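Local atomic coordinates of lytic polysaccharide monooxygenase (Neurospora crassa, PDB entry 4QI8), a protein that probably degrades cellulose by copper-dependent oxidative cleavage of its beta-1,4-glucosidic bonds, using a reducing partner and O2 or H2O2. Residues Val7-Gly12 with Thr60-Gly65; Asp16-Arg21 with Pro49-Leu54; Gln38-Phe43 with Phe156-Ala161; Ala97-Ile102 with Ser135-Ala140. All blocks are in the same frame, centred on the assembly; numbering follows the deposited sequence.

Contact 1. Residues Val7-Gly12 with Thr60-Gly65; sequences VWANSG and TTITYG
Trp8 and Thr63 form a hydrogen-bonded antiparallel pair where strand 3-8 runs beside strand 61-67, in the three-stranded sheet of the AA9 beta-sandwich. Trp8 N donates to Thr63 O at 2.9 Å, and Thr63 N returns a bond to Trp8 O at 2.8 Å, so two bonds fix the register. The tight part of the contact lies over the indole. Trp8 CG sits between its backbone N and carbonyl carbon (chi1 67°), which swings the ring across the neighbouring strand. Thr63 CG2 then rests over one face of the six-membered ring, 3.8 Å from its centroid and 25° off the normal, in a CH-pi contact. Farther along, Trp8 CZ3 reaches Gly65 CA at 4.0 Å, where glycine puts no side chain in the way of the ring. Val7 and Tyr64, a non-hydrogen-bonded pair, turn their side chains to the other face, the buried one, where Val7 CG2 packs on Ile62 CD1 at 3.7 Å. The contact thins out once the chain leaves strand 3-8. Ala9 CB still meets Ile62 CG2 at 4.0 Å, but exposed Asn10 is linked to the opposite segment through solvent: one water donates to Asn10 OD1 at 2.9 Å and to Thr61 O at 2.8 Å.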
loop_
_atom_site.group_PDB
_atom_site.type_symbol
_atom_site.label_atom_id
_atom_site.label_comp_id
_atom_site.label_asym_id
_atom_site.label_seq_id
_atom_site.Cartn_x
_atom_site.Cartn_y
_atom_site.Cartn_z
ATOM N N VAL A 7 -4.074 -4.849 10.529
ATOM C CA VAL A 7 -4.933 -5.473 9.545
ATOM C C VAL A 7 -5.749 -6.545 10.253
ATOM O O VAL A 7 -5.293 -7.135 11.233
ATOM C CB VAL A 7 -4.119 -6.044 8.367
ATOM C CG1 VAL A 7 -3.208 -7.161 8.827
ATOM C CG2 VAL A 7 -5.034 -6.522 7.262
ATOM N N TRP A 8 -6.962 -6.778 9.776
ATOM C CA TRP A 8 -7.763 -7.833 10.364
ATOM C C TRP A 8 -8.749 -8.370 9.368
ATOM O O TRP A 8 -8.984 -7.780 8.318
ATOM C CB TRP A 8 -8.438 -7.359 11.661
ATOM C CG TRP A 8 -9.495 -6.292 11.549
ATOM C CD1 TRP A 8 -10.832 -6.488 11.438
ATOM C CD2 TRP A 8 -9.303 -4.872 11.603
ATOM N NE1 TRP A 8 -11.490 -5.283 11.407
ATOM C CE2 TRP A 8 -10.570 -4.273 11.506
ATOM C CE3 TRP A 8 -8.187 -4.052 11.718
ATOM C CZ2 TRP A 8 -10.748 -2.887 11.513
ATOM C CZ3 TRP A 8 -8.364 -2.674 11.738
ATOM C CH2 TRP A 8 -9.631 -2.110 11.630
ATOM N N ALA A 9 -9.300 -9.525 9.712
ATOM C CA ALA A 9 -10.279 -10.209 8.895
ATOM C C ALA A 9 -11.583 -10.354 9.685
ATOM O O ALA A 9 -12.245 -9.362 9.968
ATOM C CB ALA A 9 -9.741 -11.564 8.469
ATOM N N ASN A 10 -11.938 -11.583 10.058
ATOM C CA ASN A 10 -13.263 -11.870 10.611
ATOM C C ASN A 10 -13.297 -12.279 12.084
ATOM O O ASN A 10 -14.311 -12.800 12.554
ATOM C CB ASN A 10 -13.920 -12.972 9.783
ATOM C CG ASN A 10 -14.001 -12.620 8.317
ATOM O OD1 ASN A 10 -14.470 -11.541 7.951
ATOM N ND2 ASN A 10 -13.519 -13.518 7.468
ATOM N N SER A 11 -12.207 -12.042 12.810
ATOM C CA SER A 11 -12.130 -12.416 14.223
ATOM C C SER A 11 -11.721 -11.229 15.085
ATOM O O SER A 11 -10.755 -11.308 15.849
ATOM C CB SER A 11 -11.136 -13.560 14.413
ATOM O OG SER A 11 -11.171 -14.044 15.746
ATOM N N GLY A 12 -12.466 -10.133 14.964
ATOM C CA GLY A 12 -12.158 -8.915 15.692
ATOM C C GLY A 12 -10.853 -8.297 15.229
ATOM O O GLY A 12 -10.170 -8.828 14.346
ATOM N N THR A 60 -11.640 -12.907 -0.521
ATOM C CA THR A 60 -12.341 -12.218 0.559
ATOM C C THR A 60 -11.788 -10.811 0.754
ATOM O O THR A 60 -10.784 -10.429 0.147
ATOM C CB THR A 60 -12.251 -12.990 1.891
ATOM O OG1 THR A 60 -10.903 -12.981 2.370
ATOM C CG2 THR A 60 -12.724 -14.432 1.723
ATOM N N THR A 61 -12.481 -10.053 1.594
ATOM C CA THR A 61 -12.133 -8.678 1.892
ATOM C C THR A 61 -11.700 -8.579 3.334
ATOM O O THR A 61 -12.440 -8.964 4.237
ATOM C CB THR A 61 -13.341 -7.760 1.714
ATOM O OG1 THR A 61 -13.747 -7.774 0.346
ATOM C CG2 THR A 61 -13.009 -6.332 2.113
ATOM N N ILE A 62 -10.512 -8.032 3.546
ATOM C CA ILE A 62 -10.011 -7.795 4.889
ATOM C C ILE A 62 -9.962 -6.296 5.119
ATOM O O ILE A 62 -10.386 -5.515 4.269
ATOM C CB ILE A 62 -8.647 -8.454 5.095
ATOM C CG1 ILE A 62 -7.605 -7.882 4.132
ATOM C CG2 ILE A 62 -8.775 -9.957 4.891
ATOM C CD1 ILE A 62 -6.213 -8.457 4.313
ATOM N N THR A 63 -9.468 -5.889 6.273
ATOM C CA THR A 63 -9.516 -4.480 6.621
ATOM C C THR A 63 -8.126 -4.023 7.042
ATOM O O THR A 63 -7.503 -4.670 7.870
ATOM C CB THR A 63 -10.540 -4.229 7.753
ATOM O OG1 THR A 63 -11.842 -4.670 7.346
ATOM C CG2 THR A 63 -10.608 -2.759 8.100
ATOM N N TYR A 64 -7.654 -2.926 6.449
ATOM C CA TYR A 64 -6.389 -2.303 6.835
ATOM C C TYR A 64 -6.724 -1.025 7.595
ATOM O O TYR A 64 -7.438 -0.165 7.081
ATOM C CB TYR A 64 -5.525 -1.996 5.599
ATOM C CG TYR A 64 -4.049 -2.267 5.780
ATOM C CD1 TYR A 64 -3.320 -1.623 6.768
ATOM C CD2 TYR A 64 -3.372 -3.160 4.957
ATOM C CE1 TYR A 64 -1.956 -1.878 6.934
ATOM C CE2 TYR A 64 -2.020 -3.412 5.122
ATOM C CZ TYR A 64 -1.311 -2.765 6.102
ATOM O OH TYR A 64 0.036 -3.018 6.227
ATOM N N GLY A 65 -6.220 -0.926 8.817
ATOM C CA GLY A 65 -6.513 0.202 9.674
ATOM C C GLY A 65 -5.469 1.300 9.611
ATOM O O GLY A 65 -4.280 1.025 9.416
HETATM O O HOH W 1 -12.194 -10.720 6.407
#

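Contact 2. Residues Asp16-Arg21 with Pro49-Leu54; sequences DWQYVR and PAQSTL
Gln18 O accepts from Ser52 N at 2.9 Å and so joins two loop segments of the AA9 beta-sandwich, the second leading into strand 54-57, that lie against strand 155-166. Tyr19 packs next to this bond with both faces of its ring covered. Leu54 CB makes a CH-pi contact 4.0 Å from the ring centroid; Gln18 CG, anti to its backbone N (chi1 -180°), is carried over the opposite face. Ala50 CB presses against the turning backbone, 3.6 Å from Tyr19 C, and Arg21 CG runs past Ala50 N at 3.6 Å. On the solvent side Gln51 OE1 comes to 3.4 Å from Gln18 CA, and a water that donates to Asp16 O bonds it weakly. The guanidinium of Arg21 leads out of the contact to Trp92 O and Gln162 OE1. Because Gln162 OE1 also accepts from Ala50 N, one side-chain oxygen of strand 155-166 holds both loops; besides this shared oxygen, a backbone bond and apolar packing join them directly.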
loop_
_atom_site.group_PDB
_atom_site.type_symbol
_atom_site.label_atom_id
_atom_site.label_comp_id
_atom_site.label_asym_id
_atom_site.label_seq_id
_atom_site.Cartn_x
_atom_site.Cartn_y
_atom_site.Cartn_z
ATOM N N ASP A 16 -1.813 -3.301 17.443
ATOM C CA ASP A 16 -0.903 -2.537 16.607
ATOM C C ASP A 16 0.376 -3.323 16.367
ATOM O O ASP A 16 0.980 -3.836 17.307
ATOM C CB ASP A 16 -0.539 -1.210 17.264
ATOM C CG ASP A 16 -1.679 -0.197 17.251
ATOM O OD1 ASP A 16 -2.691 -0.425 16.564
ATOM O OD2 ASP A 16 -1.539 0.864 17.906
ATOM N N TRP A 17 0.773 -3.391 15.101
ATOM C CA TRP A 17 2.018 -4.023 14.656
ATOM C C TRP A 17 2.074 -5.518 14.972
ATOM O O TRP A 17 3.151 -6.117 14.999
ATOM C CB TRP A 17 3.240 -3.290 15.213
ATOM C CG TRP A 17 3.139 -1.798 15.098
ATOM C CD1 TRP A 17 3.101 -0.916 16.128
ATOM C CD2 TRP A 17 3.054 -1.012 13.893
ATOM N NE1 TRP A 17 3.013 0.363 15.654
ATOM C CE2 TRP A 17 2.977 0.336 14.286
ATOM C CE3 TRP A 17 3.052 -1.313 12.526
ATOM C CZ2 TRP A 17 2.887 1.384 13.366
ATOM C CZ3 TRP A 17 2.972 -0.262 11.610
ATOM C CH2 TRP A 17 2.890 1.064 12.035
ATOM N N GLN A 18 0.916 -6.145 15.133
ATOM C CA GLN A 18 0.886 -7.587 15.351
ATOM C C GLN A 18 1.133 -8.329 14.045
ATOM O O GLN A 18 2.013 -9.181 13.975
ATOM C CB GLN A 18 -0.432 -8.039 15.969
ATOM C CG GLN A 18 -0.466 -9.539 16.198
ATOM C CD GLN A 18 -1.745 -10.001 16.828
ATOM O OE1 GLN A 18 -2.710 -9.247 16.921
ATOM N NE2 GLN A 18 -1.762 -11.248 17.272
ATOM N N TYR A 19 0.359 -7.997 13.014
ATOM C CA TYR A 19 0.498 -8.598 11.688
ATOM C C TYR A 19 1.142 -7.635 10.693
ATOM O O TYR A 19 1.324 -7.980 9.536
ATOM C CB TYR A 19 -0.877 -9.021 11.167
ATOM C CG TYR A 19 -1.538 -10.063 12.024
ATOM C CD1 TYR A 19 -1.115 -11.372 11.993
ATOM C CD2 TYR A 19 -2.585 -9.746 12.867
ATOM C CE1 TYR A 19 -1.709 -12.343 12.773
ATOM C CE2 TYR A 19 -3.185 -10.721 13.654
ATOM C CZ TYR A 19 -2.743 -12.008 13.597
ATOM O OH TYR A 19 -3.352 -12.959 14.381
ATOM N N VAL A 20 1.460 -6.426 11.148
ATOM C CA VAL A 20 2.056 -5.401 10.311
ATOM C C VAL A 20 3.473 -5.146 10.801
ATOM O O VAL A 20 3.693 -4.925 11.993
ATOM C CB VAL A 20 1.215 -4.109 10.360
ATOM C CG1 VAL A 20 1.873 -3.008 9.540
ATOM C CG2 VAL A 20 -0.208 -4.379 9.875
ATOM N N ARG A 21 4.439 -5.233 9.892
ATOM C CA ARG A 21 5.823 -4.918 10.212
ATOM C C ARG A 21 5.900 -3.511 10.772
ATOM O O ARG A 21 5.336 -2.588 10.193
ATOM C CB ARG A 21 6.672 -5.058 8.952
ATOM C CG ARG A 21 6.735 -6.492 8.467
ATOM C CD ARG A 21 7.684 -6.686 7.301
ATOM N NE ARG A 21 7.821 -8.104 6.986
ATOM C CZ ARG A 21 8.464 -8.594 5.934
ATOM N NH1 ARG A 21 9.040 -7.782 5.049
ATOM N NH2 ARG A 21 8.532 -9.909 5.770
ATOM N N PRO A 49 10.618 -8.348 11.029
ATOM C CA PRO A 49 9.358 -9.048 10.768
ATOM C C PRO A 49 8.226 -8.591 11.680
ATOM O O PRO A 49 8.456 -8.077 12.775
ATOM C CB PRO A 49 9.705 -10.507 11.074
ATOM C CG PRO A 49 10.844 -10.442 12.002
ATOM C CD PRO A 49 11.639 -9.253 11.580
ATOM N N ALA A 50 6.998 -8.817 11.230
ATOM C CA ALA A 50 5.829 -8.678 12.086
ATOM C C ALA A 50 5.825 -9.800 13.111
ATOM O O ALA A 50 6.457 -10.829 12.917
ATOM C CB ALA A 50 4.561 -8.741 11.265
ATOM N N GLN A 51 5.100 -9.600 14.197
ATOM C CA GLN A 51 5.007 -10.615 15.230
ATOM C C GLN A 51 4.349 -11.896 14.730
ATOM O O GLN A 51 4.704 -12.997 15.167
ATOM C CB GLN A 51 4.207 -10.088 16.418
ATOM C CG GLN A 51 4.877 -8.976 17.197
ATOM C CD GLN A 51 4.001 -8.491 18.336
ATOM O OE1 GLN A 51 2.836 -8.152 18.132
ATOM N NE2 GLN A 51 4.540 -8.493 19.546
ATOM N N SER A 52 3.361 -11.742 13.852
ATOM C CA SER A 52 2.569 -12.863 13.362
ATOM C C SER A 52 2.163 -12.640 11.906
ATOM O O SER A 52 2.374 -11.556 11.356
ATOM C CB SER A 52 1.323 -13.057 14.239
ATOM O OG SER A 52 1.662 -13.241 15.611
ATOM N N THR A 53 1.573 -13.669 11.312
ATOM C CA THR A 53 1.131 -13.659 9.926
ATOM C C THR A 53 -0.339 -14.056 9.914
ATOM O O THR A 53 -0.708 -15.045 10.534
ATOM C CB THR A 53 1.993 -14.642 9.105
ATOM O OG1 THR A 53 3.354 -14.191 9.112
ATOM C CG2 THR A 53 1.505 -14.778 7.676
ATOM N N LEU A 54 -1.172 -13.272 9.238
ATOM C CA LEU A 54 -2.622 -13.425 9.270
ATOM C C LEU A 54 -3.126 -14.309 8.134
ATOM O O LEU A 54 -2.872 -14.017 6.973
ATOM C CB LEU A 54 -3.268 -12.050 9.169
ATOM C CG LEU A 54 -4.795 -12.049 9.239
ATOM C CD1 LEU A 54 -5.287 -12.506 10.610
ATOM C CD2 LEU A 54 -5.344 -10.670 8.893
HETATM O O HOH W 2 2.802 -5.353 18.589
HETATM O O HOH W 3 -0.366 -13.367 17.251
#

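Contact 3. Residues Gln38-Phe43 with Phe156-Ala161; sequences QQIRCF and FYISCA
Phe156 offers a ring face and Phe43 a ring edge to the opposite segment. Ile40 CD1 lies over one face of Phe156, 3.9 Å from the centroid and 17° off the normal, a CH-pi contact. Phe43 instead brings CD2 to within 3.5 Å of Ile158 O, which lies near the ring plane at the edge. A third flat group, the guanidinium of Arg41, has Gln38 O above one face and Gln38 OE1 in its plane; NH1 and NH2 both grip that OE1 end-on, from the same side of the amide. Ile158 fills the gap between helix and strand. With chi1 at -66° its CG2 stands anti to the backbone N, and the two branches part: CG2 comes to 3.5 Å from Arg41 O, while CD1 meets Ile40 O at 3.5 Å and Ile40 CD1 at 3.9 Å. With alanine in place of Ile158, the helical turn is likely to lose the packing beneath it, and Ile40 CD1 this partner. Cys42 SG and Cys160 SG close the far end in a disulfide of 2.0 Å. Beside it a water donates to Cys42 O at 2.8 Å and accepts from Cys160 N, bridging two backbones that do not pair directly. Tyr157, alternating along the same strand, points away from the helix and joins His1 and His72 at the copper. The short disulfide-linked helix thus backs the strand that carries the tyrosine of the AA9 histidine-brace site.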
loop_
_atom_site.group_PDB
_atom_site.type_symbol
_atom_site.label_atom_id
_atom_site.label_comp_id
_atom_site.label_asym_id
_atom_site.label_seq_id
_atom_site.Cartn_x
_atom_site.Cartn_y
_atom_site.Cartn_z
ATOM N N GLN A 38 14.766 2.777 0.605
ATOM C CA GLN A 38 14.214 1.487 1.001
ATOM C C GLN A 38 12.900 1.654 1.765
ATOM O O GLN A 38 12.058 0.759 1.762
ATOM C CB GLN A 38 15.212 0.694 1.853
ATOM C CG GLN A 38 16.476 0.322 1.102
ATOM C CD GLN A 38 16.180 -0.620 -0.037
ATOM O OE1 GLN A 38 15.663 -1.718 0.177
ATOM N NE2 GLN A 38 16.482 -0.194 -1.259
ATOM N N GLN A 39 12.737 2.780 2.454
ATOM C CA GLN A 39 11.499 3.030 3.181
ATOM C C GLN A 39 10.255 3.118 2.294
ATOM O O GLN A 39 9.151 2.953 2.796
ATOM C CB GLN A 39 11.620 4.289 4.047
ATOM C CG GLN A 39 12.558 4.127 5.226
ATOM C CD GLN A 39 12.658 5.396 6.050
ATOM O OE1 GLN A 39 12.683 6.501 5.507
ATOM N NE2 GLN A 39 12.679 5.246 7.359
ATOM N N ILE A 40 10.416 3.333 0.990
ATOM C CA ILE A 40 9.244 3.408 0.103
ATOM C C ILE A 40 8.547 2.054 0.024
ATOM O O ILE A 40 7.388 1.953 -0.381
ATOM C CB ILE A 40 9.606 3.975 -1.294
ATOM C CG1 ILE A 40 8.389 4.588 -2.012
ATOM C CG2 ILE A 40 10.249 2.900 -2.150
ATOM C CD1 ILE A 40 7.871 5.867 -1.360
ATOM N N ARG A 41 9.272 0.984 0.374
ATOM C CA ARG A 41 8.684 -0.340 0.229
ATOM C C ARG A 41 7.741 -0.664 1.397
ATOM O O ARG A 41 6.538 -0.707 1.224
ATOM C CB ARG A 41 9.807 -1.399 0.070
ATOM C CG ARG A 41 9.284 -2.808 -0.107
ATOM C CD ARG A 41 10.388 -3.853 -0.324
ATOM N NE ARG A 41 11.455 -3.738 0.667
ATOM C CZ ARG A 41 12.681 -3.230 0.495
ATOM N NH1 ARG A 41 13.134 -2.750 -0.675
ATOM N NH2 ARG A 41 13.516 -3.222 1.539
ATOM N N CYS A 42 8.306 -0.831 2.588
ATOM C CA CYS A 42 7.546 -1.169 3.798
ATOM C C CYS A 42 7.873 -0.236 4.974
ATOM O O CYS A 42 7.603 -0.582 6.122
ATOM C CB CYS A 42 7.741 -2.646 4.213
ATOM S SG CYS A 42 7.086 -3.788 2.988
ATOM N N PHE A 43 8.426 0.929 4.672
ATOM C CA PHE A 43 8.779 1.926 5.688
ATOM C C PHE A 43 9.735 1.352 6.742
ATOM O O PHE A 43 9.618 1.663 7.931
ATOM C CB PHE A 43 7.517 2.546 6.347
ATOM C CG PHE A 43 7.640 4.030 6.704
ATOM C CD1 PHE A 43 8.870 4.632 6.959
ATOM C CD2 PHE A 43 6.494 4.817 6.785
ATOM C CE1 PHE A 43 8.954 5.978 7.268
ATOM C CE2 PHE A 43 6.580 6.160 7.096
ATOM C CZ PHE A 43 7.806 6.743 7.322
ATOM N N PHE A 156 4.251 10.012 1.507
ATOM C CA PHE A 156 3.840 8.608 1.481
ATOM C C PHE A 156 3.757 8.044 2.902
ATOM O O PHE A 156 4.735 8.076 3.658
ATOM C CB PHE A 156 4.824 7.759 0.664
ATOM C CG PHE A 156 4.901 8.122 -0.798
ATOM C CD1 PHE A 156 5.673 9.188 -1.235
ATOM C CD2 PHE A 156 4.237 7.354 -1.737
ATOM C CE1 PHE A 156 5.752 9.491 -2.582
ATOM C CE2 PHE A 156 4.323 7.652 -3.081
ATOM C CZ PHE A 156 5.081 8.725 -3.499
ATOM N N TYR A 157 2.585 7.516 3.248
ATOM C CA TYR A 157 2.333 6.897 4.551
ATOM C C TYR A 157 2.124 5.406 4.275
ATOM O O TYR A 157 1.182 5.036 3.590
ATOM C CB TYR A 157 1.100 7.534 5.212
ATOM C CG TYR A 157 1.267 9.019 5.443
ATOM C CD1 TYR A 157 1.853 9.491 6.622
ATOM C CD2 TYR A 157 0.852 9.956 4.497
ATOM C CE1 TYR A 157 2.023 10.842 6.845
ATOM C CE2 TYR A 157 1.015 11.314 4.721
ATOM C CZ TYR A 157 1.603 11.749 5.895
ATOM O OH TYR A 157 1.793 13.088 6.156
ATOM N N ILE A 158 3.035 4.568 4.768
ATOM C CA ILE A 158 3.209 3.193 4.293
ATOM C C ILE A 158 3.309 2.202 5.445
ATOM O O ILE A 158 3.909 2.517 6.479
ATOM C CB ILE A 158 4.506 3.099 3.446
ATOM C CG1 ILE A 158 4.366 3.921 2.163
ATOM C CG2 ILE A 158 4.876 1.650 3.119
ATOM C CD1 ILE A 158 5.711 4.292 1.539
ATOM N N SER A 159 2.785 0.993 5.239
ATOM C CA SER A 159 3.227 -0.159 6.023
ATOM C C SER A 159 2.999 -1.420 5.206
ATOM O O SER A 159 2.373 -1.385 4.148
ATOM C CB SER A 159 2.485 -0.256 7.365
ATOM O OG SER A 159 1.147 -0.650 7.136
ATOM N N CYS A 160 3.485 -2.545 5.739
ATOM C CA CYS A 160 3.300 -3.850 5.119
ATOM C C CYS A 160 2.869 -4.906 6.120
ATOM O O CYS A 160 3.488 -5.071 7.164
ATOM C CB CYS A 160 4.591 -4.346 4.482
ATOM S SG CYS A 160 5.105 -3.364 3.072
ATOM N N ALA A 161 1.822 -5.637 5.747
ATOM C CA ALA A 161 1.288 -6.739 6.536
ATOM C C ALA A 161 1.765 -8.090 6.025
ATOM O O ALA A 161 1.995 -8.266 4.830
ATOM C CB ALA A 161 -0.229 -6.693 6.527
HETATM O O HOH W 4 5.573 -1.922 7.541
#

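Contact 4. Residues Ala97-Ile102 with Ser135-Ala140; sequences AVWFKI and SYLLRA
Trp99 reaches across strand 76-82 to Leu137 and Arg139 in the larger sheet of the beta-sandwich. That strand runs between strands 99-104 and 134-144, so no backbone bonds join the two segments and the Trp99 ring makes most of the contact; their axes pass 8.9 Å apart at 58°. Trp99 belongs to a classic beta bulge, sharing Val179 with Val98. From CB, which points toward the opposite segment, CG stands anti to the carbonyl carbon (chi1 -64°), and this lays the benzene side of the indole against Leu137 and Arg139. NE1 donates to Gly94 O, outside the two segments. On the benzene side CE3 lies 4.0 Å from Arg139 CB, and CZ3 is closer to that atom at 3.5 Å. CH2, at the tip, meets Leu137 CB at 3.5 Å, and CZ2 skirts Leu137 CD1 at 4.1 Å. Arg139 CD passes over one ring face, but the guanidinium, 69° from the indole plane, continues to a salt bridge with Glu141. Phe181 touches both residues, edge-to-face with Trp99 and cation-pi with Arg139. Replacing Trp99 by alanine is likely to leave a large gap beside Leu137 CB and Arg139 CB and to strip the indole from Arg139 CD. Two lighter contacts flank the indole: Ile102 CD1 meets Leu138 CD1, and Tyr136 CE2 lies near the plane of the Phe100 ring at its edge, 4.2 Å from Phe100 CZ.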
loop_
_atom_site.group_PDB
_atom_site.type_symbol
_atom_site.label_atom_id
_atom_site.label_comp_id
_atom_site.label_asym_id
_atom_site.label_seq_id
_atom_site.Cartn_x
_atom_site.Cartn_y
_atom_site.Cartn_z
ATOM N N ALA A 97 11.237 -7.303 -8.657
ATOM C CA ALA A 97 9.990 -6.939 -9.310
ATOM C C ALA A 97 8.923 -7.956 -8.941
ATOM O O ALA A 97 8.595 -8.848 -9.720
ATOM C CB ALA A 97 10.184 -6.877 -10.816
ATOM N N VAL A 98 8.395 -7.811 -7.732
ATOM C CA VAL A 98 7.506 -8.793 -7.133
ATOM C C VAL A 98 6.149 -8.230 -6.717
ATOM O O VAL A 98 5.255 -8.988 -6.358
ATOM C CB VAL A 98 8.177 -9.472 -5.907
ATOM C CG1 VAL A 98 9.405 -10.244 -6.344
ATOM C CG2 VAL A 98 8.541 -8.459 -4.813
ATOM N N TRP A 99 5.994 -6.912 -6.748
ATOM C CA TRP A 99 4.791 -6.271 -6.228
ATOM C C TRP A 99 3.788 -6.021 -7.346
ATOM O O TRP A 99 4.138 -5.406 -8.352
ATOM C CB TRP A 99 5.153 -4.934 -5.580
ATOM C CG TRP A 99 6.045 -5.063 -4.385
ATOM C CD1 TRP A 99 7.405 -5.008 -4.370
ATOM C CD2 TRP A 99 5.637 -5.275 -3.031
ATOM N NE1 TRP A 99 7.877 -5.166 -3.087
ATOM C CE2 TRP A 99 6.806 -5.343 -2.246
ATOM C CE3 TRP A 99 4.395 -5.426 -2.409
ATOM C CZ2 TRP A 99 6.764 -5.547 -0.863
ATOM C CZ3 TRP A 99 4.358 -5.638 -1.040
ATOM C CH2 TRP A 99 5.531 -5.679 -0.282
ATOM N N PHE A 100 2.548 -6.464 -7.151
ATOM C CA PHE A 100 1.484 -6.123 -8.088
ATOM C C PHE A 100 0.393 -5.373 -7.349
ATOM O O PHE A 100 0.114 -5.629 -6.175
ATOM C CB PHE A 100 0.936 -7.344 -8.858
ATOM C CG PHE A 100 0.385 -8.457 -8.001
ATOM C CD1 PHE A 100 1.224 -9.399 -7.437
ATOM C CD2 PHE A 100 -0.980 -8.583 -7.803
ATOM C CE1 PHE A 100 0.720 -10.432 -6.673
ATOM C CE2 PHE A 100 -1.492 -9.626 -7.056
ATOM C CZ PHE A 100 -0.641 -10.556 -6.492
ATOM N N LYS A 101 -0.190 -4.412 -8.054
ATOM C CA LYS A 101 -1.200 -3.541 -7.495
ATOM C C LYS A 101 -2.548 -4.223 -7.534
ATOM O O LYS A 101 -2.943 -4.751 -8.571
ATOM C CB LYS A 101 -1.250 -2.248 -8.299
ATOM C CG LYS A 101 -2.231 -1.217 -7.774
ATOM C CD LYS A 101 -2.319 0.001 -8.684
ATOM C CE LYS A 101 -1.119 0.909 -8.548
ATOM N NZ LYS A 101 -1.132 1.955 -9.610
ATOM N N ILE A 102 -3.262 -4.195 -6.413
ATOM C CA ILE A 102 -4.613 -4.741 -6.358
ATOM C C ILE A 102 -5.698 -3.686 -6.142
ATOM O O ILE A 102 -6.878 -4.003 -6.238
ATOM C CB ILE A 102 -4.764 -5.889 -5.332
ATOM C CG1 ILE A 102 -4.467 -5.415 -3.906
ATOM C CG2 ILE A 102 -3.866 -7.049 -5.728
ATOM C CD1 ILE A 102 -4.827 -6.450 -2.863
ATOM N N SER A 135 2.374 -17.430 1.193
ATOM C CA SER A 135 2.613 -16.281 2.056
ATOM C C SER A 135 2.807 -15.038 1.207
ATOM O O SER A 135 3.424 -15.108 0.146
ATOM C CB SER A 135 3.835 -16.522 2.927
ATOM O OG SER A 135 3.632 -17.634 3.780
ATOM N N TYR A 136 2.291 -13.913 1.695
ATOM C CA TYR A 136 2.319 -12.653 0.961
ATOM C C TYR A 136 2.597 -11.478 1.884
ATOM O O TYR A 136 2.205 -11.489 3.060
ATOM C CB TYR A 136 0.962 -12.358 0.319
ATOM C CG TYR A 136 0.621 -13.115 -0.946
ATOM C CD1 TYR A 136 0.182 -14.437 -0.900
ATOM C CD2 TYR A 136 0.694 -12.492 -2.182
ATOM C CE1 TYR A 136 -0.154 -15.120 -2.055
ATOM C CE2 TYR A 136 0.355 -13.161 -3.343
ATOM C CZ TYR A 136 -0.079 -14.466 -3.274
ATOM O OH TYR A 136 -0.401 -15.099 -4.455
ATOM N N LEU A 137 3.227 -10.443 1.329
ATOM C CA LEU A 137 3.187 -9.125 1.925
ATOM C C LEU A 137 2.085 -8.316 1.261
ATOM O O LEU A 137 1.920 -8.367 0.034
ATOM C CB LEU A 137 4.518 -8.405 1.739
ATOM C CG LEU A 137 5.712 -9.101 2.391
ATOM C CD1 LEU A 137 7.011 -8.386 2.037
ATOM C CD2 LEU A 137 5.541 -9.149 3.892
ATOM N N LEU A 138 1.360 -7.555 2.083
ATOM C CA LEU A 138 0.362 -6.602 1.618
ATOM C C LEU A 138 0.841 -5.214 1.996
ATOM O O LEU A 138 0.925 -4.886 3.178
ATOM C CB LEU A 138 -0.997 -6.889 2.245
ATOM C CG LEU A 138 -2.103 -5.867 1.959
ATOM C CD1 LEU A 138 -2.466 -5.763 0.484
ATOM C CD2 LEU A 138 -3.322 -6.212 2.783
ATOM N N ARG A 139 1.212 -4.433 0.988
ATOM C CA ARG A 139 1.704 -3.078 1.183
ATOM C C ARG A 139 0.545 -2.096 1.076
ATOM O O ARG A 139 -0.173 -2.078 0.077
ATOM C CB ARG A 139 2.777 -2.756 0.135
ATOM C CG ARG A 139 3.301 -1.333 0.149
ATOM C CD ARG A 139 4.367 -1.164 -0.921
ATOM N NE ARG A 139 4.899 0.197 -0.972
ATOM C CZ ARG A 139 4.319 1.204 -1.607
ATOM N NH1 ARG A 139 3.196 1.000 -2.289
ATOM N NH2 ARG A 139 4.865 2.410 -1.574
ATOM N N ALA A 140 0.398 -1.270 2.112
ATOM C CA ALA A 140 -0.561 -0.173 2.161
ATOM C C ALA A 140 0.184 1.125 1.955
ATOM O O ALA A 140 1.228 1.333 2.570
ATOM C CB ALA A 140 -1.235 -0.140 3.518
#

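How the contacts relate
Strand 155-166 connects most of the set. Contact 3 lies on it and holds the copper ligand Tyr157; the side chain of Phe43 is about 10 Å from the metal. Contact 4 shares the sheet, through strand 134-144 next to strand 155-166; its centre is about 11 Å from that of contact 3, Ala161 N meets Leu138 O at 2.8 Å, and Arg139 NH2 reaches back to Ile40 O at 2.8 Å. Contact 2 is tied on by Arg21 N to Cys160 O at 2.9 Å. Contact 1 belongs to the facing sheet: Tyr64 OH hydrogen-bonds Ser159 OG at 2.8 Å across the sandwich, and Ile62 CD1 packs on Leu138 CD2. Contacts 1 and 2 meet through Val7 and Tyr19.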